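Sugar fermentation stimulation protein homolog (Pyrococcus furiosus, PDB 4DA2) probably binds DNA and, with its nuclease-like domain, may also cut it using divalent metal ions. Local coordinates at residues 131-145 with 173-187. The protein carries 1 engineered substitution. Residues are numbered along the deposited sequence; the frame is centred on the assembly and turned at random.
Sequences ETKSAVLREGEYAMY and VFIGALPNVSKFKPY. With CA (calcium ion), chain C.
In the nuclease-like PD-(D/E)xK domain, strand 131-134, which carries the signature Glu131-Thr132-Lys133, runs parallel to strand 173-176 at the calcium site. Ile175 N gives an almost straight hydrogen bond to Lys133 O (2.8 Å, 178°), and Lys133 N reaches Val173 O. The same paired strand presents Thr132 O and Glu131 OE2 to the calcium, consistent with a steady backbone there; Asp118 and three waters are among the other ligands. The long Lys133 chain leaves the sheet and returns its NZ to Glu131 OE2, 2.8 Å away and met from above the carboxylate plane; NZ also donates to a calcium-bound water. On the Lys133 face of the sheet, the apolar ring of Phe174 suits a core site against Leu198 of helix 192-204: its CE1 lies 3.5 Å from Tyr145 CD2, the two rings inclined at 46°, while Phe184 CZ sits over the centre of its face.

Beyond the loops, strands 142-145 and 183-186 form a second parallel pair. Ala143 CB rests 3.9 Å from Gly176 CA, a closeness suited to two such small residues, and Val181 CG2 packs beside it. Arg138 reaches the loop carbonyls with its guanidinium: NH2 donates to Pro179 O (2.8 Å) and NH1 to Asn180 O, both close to the guanidinium plane, and Asp72 adds a salt bridge. Glu141 O takes the N-H groups of Ser182 and Lys183, and its OE1 accepts from Ser182 OG on the anti side.

At the type II' turn Glu139-Tyr142, Gly140 has the positive phi that favours glycine. The Tyr142 ring, its OH bonded to Glu230, lies between two lysines whose aliphatic stems suit its apolar faces. Lys183 CE approaches one, 3.3 Å from Tyr142 CZ. Lys185 crosses the other, its CG set between backbone N and carbonyl carbon (chi1 66°) and its chain then extended, so that NZ stands 4.3 Å from the ring centroid in a cation-pi contact and ends in a salt bridge to Glu139 OE2.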
loop_
_atom_site.group_PDB
_atom_site.type_symbol
_atom_site.label_atom_id
_atom_site.label_comp_id
_atom_site.label_asym_id
_atom_site.label_seq_id
_atom_site.Cartn_x
_atom_site.Cartn_y
_atom_site.Cartn_z
ATOM N N GLU A 131 3.878 3.342 -9.776
ATOM C CA GLU A 131 4.201 3.515 -8.366
ATOM C C GLU A 131 2.963 3.151 -7.549
ATOM O O GLU A 131 1.839 3.587 -7.886
ATOM C CB GLU A 131 4.645 4.968 -8.084
ATOM C CG GLU A 131 4.899 5.323 -6.607
ATOM C CD GLU A 131 6.001 4.466 -5.980
ATOM O OE1 GLU A 131 6.891 4.007 -6.737
ATOM O OE2 GLU A 131 5.950 4.223 -4.738
ATOM N N THR A 132 3.152 2.327 -6.514
ATOM C CA THR A 132 2.026 1.967 -5.653
ATOM C C THR A 132 2.216 2.610 -4.288
ATOM O O THR A 132 3.353 2.685 -3.784
ATOM C CB THR A 132 1.809 0.439 -5.549
ATOM O OG1 THR A 132 2.970 -0.166 -4.965
ATOM C CG2 THR A 132 1.583 -0.158 -6.931
ATOM N N LYS A 133 1.140 3.154 -3.724
ATOM C CA LYS A 133 1.216 3.757 -2.370
ATOM C C LYS A 133 0.193 3.183 -1.395
ATOM O O LYS A 133 -0.914 2.867 -1.787
ATOM C CB LYS A 133 1.019 5.269 -2.450
ATOM C CG LYS A 133 2.066 5.963 -3.329
ATOM C CD LYS A 133 3.041 6.735 -2.508
ATOM C CE LYS A 133 4.197 7.274 -3.338
ATOM N NZ LYS A 133 5.390 6.418 -3.051
ATOM N N SER A 134 0.590 3.056 -0.126
ATOM C CA SER A 134 -0.330 2.610 0.916
ATOM C C SER A 134 -1.365 3.688 1.215
ATOM O O SER A 134 -1.010 4.853 1.451
ATOM C CB SER A 134 0.437 2.299 2.190
ATOM O OG SER A 134 -0.457 1.883 3.229
ATOM N N ALA A 135 -2.635 3.291 1.230
ATOM C CA ALA A 135 -3.718 4.204 1.626
ATOM C C ALA A 135 -4.605 3.582 2.681
ATOM O O ALA A 135 -5.674 3.036 2.384
ATOM C CB ALA A 135 -4.548 4.631 0.400
ATOM N N VAL A 136 -4.145 3.622 3.921
ATOM C CA VAL A 136 -4.858 2.919 4.995
ATOM C C VAL A 136 -5.351 3.878 6.092
ATOM O O VAL A 136 -5.669 3.448 7.225
ATOM C CB VAL A 136 -4.064 1.693 5.556
ATOM C CG1 VAL A 136 -3.940 0.598 4.457
ATOM C CG2 VAL A 136 -2.679 2.102 6.082
ATOM N N LEU A 137 -5.412 5.162 5.754
ATOM C CA LEU A 137 -6.018 6.161 6.632
ATOM C C LEU A 137 -7.487 6.312 6.245
ATOM O O LEU A 137 -7.802 6.549 5.079
ATOM C CB LEU A 137 -5.278 7.498 6.517
ATOM C CG LEU A 137 -5.822 8.659 7.367
ATOM C CD1 LEU A 137 -5.620 8.431 8.871
ATOM C CD2 LEU A 137 -5.258 10.000 6.937
ATOM N N ARG A 138 -8.387 6.129 7.208
ATOM C CA ARG A 138 -9.814 6.097 6.910
ATOM C C ARG A 138 -10.501 7.385 7.286
ATOM O O ARG A 138 -10.283 7.926 8.367
ATOM C CB ARG A 138 -10.493 4.954 7.660
ATOM C CG ARG A 138 -12.042 4.988 7.605
ATOM C CD ARG A 138 -12.682 4.074 8.641
ATOM N NE ARG A 138 -12.163 2.716 8.553
ATOM C CZ ARG A 138 -12.544 1.809 7.654
ATOM N NH1 ARG A 138 -13.467 2.111 6.745
ATOM N NH2 ARG A 138 -11.986 0.604 7.656
ATOM N N GLU A 139 -11.336 7.861 6.379
ATOM C CA GLU A 139 -12.332 8.884 6.700
ATOM C C GLU A 139 -13.649 8.430 6.094
ATOM O O GLU A 139 -13.887 8.593 4.894
ATOM C CB GLU A 139 -11.945 10.259 6.169
ATOM C CG GLU A 139 -12.973 11.350 6.513
ATOM C CD GLU A 139 -12.817 12.588 5.660
ATOM O OE1 GLU A 139 -11.830 13.336 5.860
ATOM O OE2 GLU A 139 -13.693 12.812 4.793
ATOM N N GLY A 140 -14.497 7.832 6.927
ATOM C CA GLY A 140 -15.770 7.278 6.462
ATOM C C GLY A 140 -15.598 6.208 5.398
ATOM O O GLY A 140 -14.988 5.173 5.637
ATOM N N GLU A 141 -16.094 6.488 4.197
ATOM C CA GLU A 141 -15.998 5.531 3.105
ATOM C C GLU A 141 -14.695 5.685 2.323
ATOM O O GLU A 141 -14.465 4.944 1.364
ATOM C CB GLU A 141 -17.197 5.696 2.162
ATOM C CG GLU A 141 -18.450 4.910 2.630
ATOM C CD GLU A 141 -18.255 3.399 2.594
ATOM O OE1 GLU A 141 -17.691 2.897 1.602
ATOM O OE2 GLU A 141 -18.666 2.709 3.551
ATOM N N TYR A 142 -13.869 6.659 2.706
ATOM C CA TYR A 142 -12.626 6.948 1.964
ATOM C C TYR A 142 -11.421 6.237 2.584
ATOM O O TYR A 142 -11.287 6.202 3.808
ATOM C CB TYR A 142 -12.313 8.455 1.929
ATOM C CG TYR A 142 -13.303 9.273 1.136
ATOM C CD1 TYR A 142 -13.061 9.587 -0.210
ATOM C CD2 TYR A 142 -14.480 9.738 1.724
ATOM C CE1 TYR A 142 -13.990 10.344 -0.957
ATOM C CE2 TYR A 142 -15.398 10.493 1.000
ATOM C CZ TYR A 142 -15.148 10.788 -0.342
ATOM O OH TYR A 142 -16.072 11.524 -1.053
ATOM N N ALA A 143 -10.573 5.662 1.730
ATOM C CA ALA A 143 -9.158 5.420 2.075
ATOM C C ALA A 143 -8.379 6.647 1.644
ATOM O O ALA A 143 -8.688 7.255 0.594
ATOM C CB ALA A 143 -8.647 4.210 1.343
ATOM N N MET A 144 -7.364 7.014 2.426
ATOM C CA MET A 144 -6.598 8.221 2.160
ATOM C C MET A 144 -5.098 8.053 2.241
ATOM O O MET A 144 -4.568 7.114 2.921
ATOM C CB MET A 144 -7.053 9.349 3.088
ATOM C CG MET A 144 -8.536 9.598 2.990
ATOM S SD MET A 144 -8.918 11.170 3.792
ATOM C CE MET A 144 -8.407 10.862 5.500
ATOM N N TYR A 145 -4.411 8.942 1.514
ATOM C CA TYR A 145 -2.958 9.038 1.560
ATOM C C TYR A 145 -2.552 10.493 1.462
ATOM O O TYR A 145 -3.174 11.254 0.709
ATOM C CB TYR A 145 -2.345 8.208 0.423
ATOM C CG TYR A 145 -0.898 8.523 0.123
ATOM C CD1 TYR A 145 0.146 7.749 0.681
ATOM C CD2 TYR A 145 -0.562 9.605 -0.686
ATOM C CE1 TYR A 145 1.486 8.035 0.383
ATOM C CE2 TYR A 145 0.785 9.913 -0.988
ATOM C CZ TYR A 145 1.788 9.117 -0.458
ATOM O OH TYR A 145 3.088 9.433 -0.753
ATOM N N VAL A 173 -0.935 4.007 -8.201
ATOM C CA VAL A 173 -2.003 3.148 -7.699
ATOM C C VAL A 173 -2.015 3.212 -6.191
ATOM O O VAL A 173 -1.027 2.811 -5.545
ATOM C CB VAL A 173 -1.809 1.699 -8.142
ATOM C CG1 VAL A 173 -2.962 0.821 -7.582
ATOM C CG2 VAL A 173 -1.742 1.569 -9.692
ATOM N N PHE A 174 -3.124 3.682 -5.622
ATOM C CA PHE A 174 -3.292 3.687 -4.171
ATOM C C PHE A 174 -3.905 2.360 -3.713
ATOM O O PHE A 174 -4.936 1.917 -4.215
ATOM C CB PHE A 174 -4.139 4.914 -3.756
ATOM C CG PHE A 174 -3.474 6.209 -4.075
ATOM C CD1 PHE A 174 -2.465 6.694 -3.248
ATOM C CD2 PHE A 174 -3.786 6.918 -5.239
ATOM C CE1 PHE A 174 -1.796 7.887 -3.537
ATOM C CE2 PHE A 174 -3.133 8.144 -5.522
ATOM C CZ PHE A 174 -2.126 8.606 -4.684
ATOM N N ILE A 175 -3.235 1.716 -2.767
ATOM C CA ILE A 175 -3.707 0.448 -2.234
ATOM C C ILE A 175 -4.497 0.737 -0.954
ATOM O O ILE A 175 -3.917 0.955 0.135
ATOM C CB ILE A 175 -2.517 -0.524 -1.960
ATOM C CG1 ILE A 175 -1.636 -0.671 -3.223
ATOM C CG2 ILE A 175 -3.055 -1.866 -1.501
ATOM C CD1 ILE A 175 -2.363 -1.244 -4.471
ATOM N N GLY A 176 -5.819 0.771 -1.109
ATOM C CA GLY A 176 -6.766 1.029 -0.014
ATOM C C GLY A 176 -7.014 -0.285 0.686
ATOM O O GLY A 176 -8.108 -0.884 0.589
ATOM N N ALA A 177 -5.975 -0.757 1.378
ATOM C CA ALA A 177 -5.998 -2.043 2.072
ATOM C C ALA A 177 -6.737 -2.008 3.415
ATOM O O ALA A 177 -6.248 -2.564 4.423
ATOM C CB ALA A 177 -4.565 -2.581 2.271
ATOM N N LEU A 178 -7.904 -1.350 3.418
ATOM C CA LEU A 178 -8.810 -1.288 4.570
ATOM C C LEU A 178 -10.103 -1.953 4.152
ATOM O O LEU A 178 -10.539 -1.755 3.027
ATOM C CB LEU A 178 -9.196 0.181 4.853
ATOM C CG LEU A 178 -8.188 1.194 5.378
ATOM C CD1 LEU A 178 -8.841 2.535 5.465
ATOM C CD2 LEU A 178 -7.623 0.799 6.729
ATOM N N PRO A 179 -10.751 -2.693 5.065
ATOM C CA PRO A 179 -12.111 -3.141 4.764
ATOM C C PRO A 179 -13.059 -1.933 4.797
ATOM O O PRO A 179 -12.726 -0.873 5.365
ATOM C CB PRO A 179 -12.433 -4.102 5.928
ATOM C CG PRO A 179 -11.594 -3.557 7.083
ATOM C CD PRO A 179 -10.319 -3.080 6.428
ATOM N N ASN A 180 -14.216 -2.096 4.166
ATOM C CA ASN A 180 -15.313 -1.107 4.178
ATOM C C ASN A 180 -14.923 0.314 3.772
ATOM O O ASN A 180 -15.230 1.284 4.455
ATOM C CB ASN A 180 -16.054 -1.107 5.529
ATOM C CG ASN A 180 -16.503 -2.492 5.932
ATOM O OD1 ASN A 180 -15.721 -3.261 6.491
ATOM N ND2 ASN A 180 -17.744 -2.844 5.598
ATOM N N VAL A 181 -14.228 0.426 2.656
ATOM C CA VAL A 181 -14.044 1.709 2.020
ATOM C C VAL A 181 -14.436 1.498 0.573
ATOM O O VAL A 181 -14.294 0.389 0.050
ATOM C CB VAL A 181 -12.563 2.246 2.115
ATOM C CG1 VAL A 181 -12.235 2.760 3.521
ATOM C CG2 VAL A 181 -11.553 1.198 1.624
ATOM N N SER A 182 -14.987 2.538 -0.054
ATOM C CA SER A 182 -15.451 2.434 -1.442
ATOM C C SER A 182 -14.864 3.520 -2.325
ATOM O O SER A 182 -15.092 3.544 -3.556
ATOM C CB SER A 182 -16.980 2.564 -1.492
ATOM O OG SER A 182 -17.346 3.792 -0.881
ATOM N N LYS A 183 -14.155 4.440 -1.695
ATOM C CA LYS A 183 -13.576 5.618 -2.367
ATOM C C LYS A 183 -12.155 5.902 -1.906
ATOM O O LYS A 183 -11.711 5.342 -0.918
ATOM C CB LYS A 183 -14.445 6.868 -2.122
ATOM C CG LYS A 183 -15.871 6.726 -2.649
ATOM C CD LYS A 183 -16.615 8.053 -2.590
ATOM C CE LYS A 183 -17.185 8.305 -1.207
ATOM N NZ LYS A 183 -18.465 7.583 -0.994
ATOM N N PHE A 184 -11.450 6.731 -2.671
ATOM C CA PHE A 184 -10.145 7.246 -2.297
ATOM C C PHE A 184 -10.083 8.758 -2.439
ATOM O O PHE A 184 -10.596 9.282 -3.417
ATOM C CB PHE A 184 -9.014 6.602 -3.175
ATOM C CG PHE A 184 -7.695 7.327 -3.037
ATOM C CD1 PHE A 184 -6.796 6.995 -2.019
ATOM C CD2 PHE A 184 -7.401 8.419 -3.855
ATOM C CE1 PHE A 184 -5.605 7.745 -1.859
ATOM C CE2 PHE A 184 -6.222 9.140 -3.719
ATOM C CZ PHE A 184 -5.316 8.807 -2.705
ATOM N N LYS A 185 -9.428 9.464 -1.506
ATOM C CA LYS A 185 -8.984 10.843 -1.745
ATOM C C LYS A 185 -7.688 11.145 -1.001
ATOM O O LYS A 185 -7.413 10.493 0.009
ATOM C CB LYS A 185 -10.068 11.851 -1.339
ATOM C CG LYS A 185 -10.354 11.867 0.148
ATOM C CD LYS A 185 -11.564 12.753 0.429
ATOM C CE LYS A 185 -11.853 12.785 1.929
ATOM N NZ LYS A 185 -13.012 13.697 2.233
ATOM N N PRO A 186 -6.893 12.115 -1.495
ATOM C CA PRO A 186 -5.726 12.562 -0.716
ATOM C C PRO A 186 -6.150 13.189 0.614
ATOM O O PRO A 186 -7.216 13.808 0.713
ATOM C CB PRO A 186 -5.058 13.610 -1.596
ATOM C CG PRO A 186 -5.695 13.474 -2.984
ATOM C CD PRO A 186 -7.046 12.859 -2.764
ATOM N N TYR A 187 -5.348 12.933 1.639
ATOM C CA TYR A 187 -5.539 13.557 2.937
ATOM C C TYR A 187 -4.725 14.838 2.882
ATOM O O TYR A 187 -3.523 14.860 3.137
ATOM C CB TYR A 187 -5.115 12.621 4.063
ATOM C CG TYR A 187 -5.279 13.204 5.461
ATOM C CD1 TYR A 187 -6.463 13.831 5.832
ATOM C CD2 TYR A 187 -4.249 13.090 6.408
ATOM C CE1 TYR A 187 -6.626 14.355 7.110
ATOM C CE2 TYR A 187 -4.416 13.606 7.712
ATOM C CZ TYR A 187 -5.598 14.246 8.024
ATOM O OH TYR A 187 -5.776 14.758 9.284
HETATM CA CA CA C . 5.653 2.289 -3.412
HETATM O O HOH W 1 5.509 4.053 -1.765
HETATM O O HOH W 2 8.047 2.567 -2.415
HETATM O O HOH W 3 5.515 -0.110 -2.872
#